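Local coordinates for protein levoglucosan dehydrogenase (Pseudarthrobacter phenanthrenivorans, PDB 6A3F) that catalyses the NAD(+)-dependent oxidation of levoglucosan to 3-dehydrolevoglucosan, working as a homotetramer of the Gfo/Idh/MocA family, at residues 207-219 with 382-394. Numbering follows the deposited sequence.
Sequences LGDIATHVIDMAR and DGYQVALIDDAIV
I215 of helix 206-221 is a knob in a hole formed by V386, I389, D390 and I393 of helix 380-399. The two segment axes cross at 116° and approach to 10.3 Å. I215 CG2 meets I389 CD1 at 3.6 Å; I215 CD1 touches D390 OD1 and I393 CD1. D390 is the reverse knob, among L207, G208, T212 and I215. Its OD2 lies 3.2 Å from T212 CG2. T212 spends its hydroxyl on its own helix: with chi1 54°, OG1 bonds to G208 O at 2.9 Å and CG2 is left to face V386 CG1. At the solvent-exposed edge, L207 CD2 meets V394 CG2. The R219 end is partly exposed and hydrated, yet the R219 chain still packs on Q385 CG and I389 CD1. R219 NH1 donates a nearly straight hydrogen bond, part of a salt bridge, to the anti lone pair of D382 OD1 (2.8 Å, 167°). A water links R219 NH2 to D382 OD1, and E224 also pairs with R219. D209 and H213, which bind levoglucosan, point away from helix 380-399. R219, water and S379 N meet the charge of D382. D390's carboxylate lies buried among methyls and G208 CA, with no hydrogen bond across the contact, which would probably raise its pKa.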
loop_
_atom_site.group_PDB
_atom_site.type_symbol
_atom_site.label_atom_id
_atom_site.label_comp_id
_atom_site.label_asym_id
_atom_site.label_seq_id
_atom_site.Cartn_x
_atom_site.Cartn_y
_atom_site.Cartn_z
ATOM N N LEU B 207 7.269 3.257 27.253
ATOM C CA LEU B 207 7.050 4.673 27.476
ATOM C C LEU B 207 8.324 5.492 27.205
ATOM O O LEU B 207 8.317 6.355 26.340
ATOM C CB LEU B 207 6.533 4.869 28.901
ATOM C CG LEU B 207 6.366 6.322 29.308
ATOM C CD1 LEU B 207 5.405 7.057 28.382
ATOM C CD2 LEU B 207 5.918 6.430 30.754
ATOM N N GLY B 208 9.414 5.298 27.989
ATOM C CA GLY B 208 10.609 6.101 27.831
ATOM C C GLY B 208 11.377 5.824 26.540
ATOM O O GLY B 208 12.098 6.697 26.029
ATOM N N ASP B 209 11.374 4.568 26.112
ATOM C CA ASP B 209 12.200 4.141 25.005
ATOM C C ASP B 209 11.608 4.564 23.638
ATOM O O ASP B 209 12.361 5.035 22.752
ATOM C CB ASP B 209 12.379 2.622 25.024
ATOM C CG ASP B 209 13.439 2.130 24.065
ATOM O OD1 ASP B 209 14.369 2.887 23.776
ATOM O OD2 ASP B 209 13.345 0.963 23.624
ATOM N N ILE B 210 10.300 4.381 23.474
ATOM C CA ILE B 210 9.715 4.584 22.120
ATOM C C ILE B 210 8.543 5.558 22.167
ATOM O O ILE B 210 8.384 6.357 21.241
ATOM C CB ILE B 210 9.384 3.267 21.411
ATOM C CG1 ILE B 210 8.542 2.318 22.257
ATOM C CG2 ILE B 210 10.676 2.631 20.899
ATOM C CD1 ILE B 210 8.057 1.061 21.528
ATOM N N ALA B 211 7.743 5.590 23.217
ATOM C CA ALA B 211 6.683 6.607 23.183
ATOM C C ALA B 211 7.247 8.025 23.186
ATOM O O ALA B 211 6.614 8.926 22.630
ATOM C CB ALA B 211 5.724 6.388 24.322
ATOM N N THR B 212 8.407 8.265 23.823
ATOM C CA THR B 212 8.982 9.614 23.862
ATOM C C THR B 212 9.241 10.134 22.438
ATOM O O THR B 212 9.124 11.338 22.212
ATOM C CB THR B 212 10.248 9.649 24.720
ATOM O OG1 THR B 212 11.098 8.634 24.192
ATOM C CG2 THR B 212 9.986 9.383 26.201
ATOM N N HIS B 213 9.616 9.252 21.500
ATOM C CA HIS B 213 9.808 9.687 20.093
ATOM C C HIS B 213 8.496 10.259 19.528
ATOM O O HIS B 213 8.462 11.303 18.826
ATOM C CB HIS B 213 10.322 8.520 19.236
ATOM C CG HIS B 213 11.743 8.149 19.454
ATOM N ND1 HIS B 213 12.740 9.027 19.248
ATOM C CD2 HIS B 213 12.325 6.957 19.787
ATOM C CE1 HIS B 213 13.901 8.416 19.483
ATOM N NE2 HIS B 213 13.675 7.140 19.817
ATOM N N VAL B 214 7.399 9.579 19.829
ATOM C CA VAL B 214 6.076 9.981 19.354
ATOM C C VAL B 214 5.626 11.251 20.071
ATOM O O VAL B 214 5.021 12.129 19.445
ATOM C CB VAL B 214 5.034 8.860 19.496
ATOM C CG1 VAL B 214 3.656 9.284 18.970
ATOM C CG2 VAL B 214 5.527 7.625 18.759
ATOM N N ILE B 215 5.870 11.331 21.378
ATOM C CA ILE B 215 5.518 12.535 22.153
ATOM C C ILE B 215 6.259 13.756 21.610
ATOM O O ILE B 215 5.629 14.813 21.427
ATOM C CB ILE B 215 5.780 12.303 23.665
ATOM C CG1 ILE B 215 4.804 11.247 24.190
ATOM C CG2 ILE B 215 5.703 13.579 24.458
ATOM C CD1 ILE B 215 5.205 10.701 25.525
ATOM N N ASP B 216 7.541 13.596 21.246
ATOM C CA ASP B 216 8.310 14.683 20.654
ATOM C C ASP B 216 7.651 15.140 19.357
ATOM O O ASP B 216 7.462 16.380 19.119
ATOM C CB ASP B 216 9.792 14.343 20.406
ATOM C CG ASP B 216 10.510 15.466 19.671
ATOM O OD1 ASP B 216 10.800 16.530 20.294
ATOM O OD2 ASP B 216 10.699 15.350 18.429
ATOM N N MET B 217 7.229 14.172 18.539
ATOM C CA MET B 217 6.498 14.526 17.302
ATOM C C MET B 217 5.193 15.267 17.595
ATOM O O MET B 217 4.877 16.166 16.857
ATOM C CB MET B 217 6.182 13.298 16.440
ATOM C CG MET B 217 7.378 12.789 15.758
ATOM S SD MET B 217 7.027 11.405 14.591
ATOM C CE MET B 217 8.725 10.894 14.336
ATOM N N ALA B 218 4.435 14.857 18.596
ATOM C CA ALA B 218 3.186 15.526 18.954
ATOM C C ALA B 218 3.476 16.974 19.375
ATOM O O ALA B 218 2.751 17.888 18.977
ATOM C CB ALA B 218 2.473 14.781 20.017
ATOM N N ARG B 219 4.553 17.179 20.145
ATOM C CA ARG B 219 4.879 18.539 20.601
ATOM C C ARG B 219 5.297 19.390 19.390
ATOM O O ARG B 219 4.951 20.575 19.280
ATOM C CB ARG B 219 5.954 18.478 21.677
ATOM C CG ARG B 219 5.456 17.992 23.029
ATOM C CD ARG B 219 6.591 18.120 24.056
ATOM N NE ARG B 219 6.890 19.511 24.349
ATOM C CZ ARG B 219 7.965 20.189 23.958
ATOM N NH1 ARG B 219 8.942 19.614 23.272
ATOM N NH2 ARG B 219 8.048 21.477 24.242
ATOM N N ASP B 382 13.113 20.696 25.873
ATOM C CA ASP B 382 12.182 19.742 25.248
ATOM C C ASP B 382 12.301 18.366 25.924
ATOM O O ASP B 382 11.285 17.675 26.123
ATOM C CB ASP B 382 12.449 19.680 23.731
ATOM C CG ASP B 382 12.258 21.031 23.046
ATOM O OD1 ASP B 382 11.076 21.417 22.756
ATOM O OD2 ASP B 382 13.292 21.743 22.839
ATOM N N GLY B 383 13.541 17.955 26.227
ATOM C CA GLY B 383 13.795 16.674 26.873
ATOM C C GLY B 383 13.138 16.594 28.236
ATOM O O GLY B 383 12.504 15.615 28.597
ATOM N N TYR B 384 13.239 17.684 28.962
ATOM C CA TYR B 384 12.643 17.770 30.270
ATOM C C TYR B 384 11.104 17.830 30.195
ATOM O O TYR B 384 10.464 17.139 30.981
ATOM C CB TYR B 384 13.264 18.965 31.004
ATOM C CG TYR B 384 12.666 19.266 32.357
ATOM C CD1 TYR B 384 12.275 18.251 33.217
ATOM C CD2 TYR B 384 12.526 20.580 32.792
ATOM C CE1 TYR B 384 11.718 18.528 34.462
ATOM C CE2 TYR B 384 11.941 20.874 34.019
ATOM C CZ TYR B 384 11.570 19.843 34.870
ATOM O OH TYR B 384 11.016 20.151 36.080
ATOM N N GLN B 385 10.522 18.574 29.228
ATOM C CA GLN B 385 9.080 18.617 29.053
ATOM C C GLN B 385 8.547 17.210 28.745
ATOM O O GLN B 385 7.482 16.818 29.223
ATOM C CB GLN B 385 8.676 19.599 27.946
ATOM C CG GLN B 385 7.158 19.736 27.808
ATOM C CD GLN B 385 6.510 20.309 29.051
ATOM O OE1 GLN B 385 6.579 21.515 29.291
ATOM N NE2 GLN B 385 5.884 19.463 29.850
ATOM N N VAL B 386 9.270 16.438 27.936
ATOM C CA VAL B 386 8.855 15.077 27.673
ATOM C C VAL B 386 8.931 14.254 28.970
ATOM O O VAL B 386 8.016 13.451 29.261
ATOM C CB VAL B 386 9.690 14.459 26.530
ATOM C CG1 VAL B 386 9.455 12.960 26.394
ATOM C CG2 VAL B 386 9.389 15.184 25.224
ATOM N N ALA B 387 10.006 14.412 29.733
ATOM C CA ALA B 387 10.099 13.665 31.023
ATOM C C ALA B 387 8.911 13.993 31.941
ATOM O O ALA B 387 8.415 13.076 32.664
ATOM C CB ALA B 387 11.425 13.955 31.694
ATOM N N LEU B 388 8.448 15.250 31.911
ATOM C CA LEU B 388 7.295 15.708 32.730
ATOM C C LEU B 388 6.029 15.053 32.193
ATOM O O LEU B 388 5.177 14.621 32.971
ATOM C CB LEU B 388 7.147 17.233 32.721
ATOM C CG LEU B 388 8.198 18.029 33.504
ATOM C CD1 LEU B 388 8.018 19.516 33.284
ATOM C CD2 LEU B 388 8.144 17.703 34.999
ATOM N N ILE B 389 5.955 14.883 30.860
ATOM C CA ILE B 389 4.800 14.204 30.283
ATOM C C ILE B 389 4.816 12.745 30.701
ATOM O O ILE B 389 3.787 12.229 31.080
ATOM C CB ILE B 389 4.779 14.331 28.754
ATOM C CG1 ILE B 389 4.414 15.754 28.327
ATOM C CG2 ILE B 389 3.845 13.297 28.179
ATOM C CD1 ILE B 389 4.886 16.093 26.922
ATOM N N ASP B 390 5.994 12.118 30.640
ATOM C CA ASP B 390 6.135 10.714 31.066
ATOM C C ASP B 390 5.716 10.531 32.523
ATOM O O ASP B 390 5.017 9.573 32.871
ATOM C CB ASP B 390 7.568 10.238 30.912
ATOM C CG ASP B 390 7.956 9.906 29.468
ATOM O OD1 ASP B 390 7.170 10.238 28.555
ATOM O OD2 ASP B 390 9.065 9.284 29.289
ATOM N N ASP B 391 6.181 11.423 33.390
ATOM C CA ASP B 391 5.803 11.286 34.830
ATOM C C ASP B 391 4.284 11.387 35.017
ATOM O O ASP B 391 3.719 10.649 35.828
ATOM C CB ASP B 391 6.489 12.353 35.665
ATOM C CG ASP B 391 7.957 12.023 35.922
ATOM O OD1 ASP B 391 8.389 10.879 35.673
ATOM O OD2 ASP B 391 8.625 12.909 36.409
ATOM N N ALA B 392 3.637 12.253 34.245
ATOM C CA ALA B 392 2.196 12.424 34.289
ATOM C C ALA B 392 1.475 11.173 33.788
ATOM O O ALA B 392 0.453 10.771 34.331
ATOM C CB ALA B 392 1.780 13.659 33.537
ATOM N N ILE B 393 2.016 10.530 32.776
ATOM C CA ILE B 393 1.414 9.318 32.235
ATOM C C ILE B 393 1.452 8.204 33.284
ATOM O O ILE B 393 0.482 7.489 33.509
ATOM C CB ILE B 393 2.135 8.964 30.910
ATOM C CG1 ILE B 393 1.688 9.924 29.801
ATOM C CG2 ILE B 393 1.900 7.511 30.596
ATOM C CD1 ILE B 393 2.438 9.752 28.480
ATOM N N VAL B 394 2.577 8.078 33.948
ATOM C CA VAL B 394 2.756 7.018 34.980
ATOM C C VAL B 394 1.804 7.266 36.164
ATOM O O VAL B 394 1.120 6.372 36.609
ATOM C CB VAL B 394 4.222 6.958 35.438
ATOM C CG1 VAL B 394 4.393 5.987 36.603
ATOM C CG2 VAL B 394 5.167 6.566 34.309
HETATM O O HOH W 1 10.151 23.844 23.723
#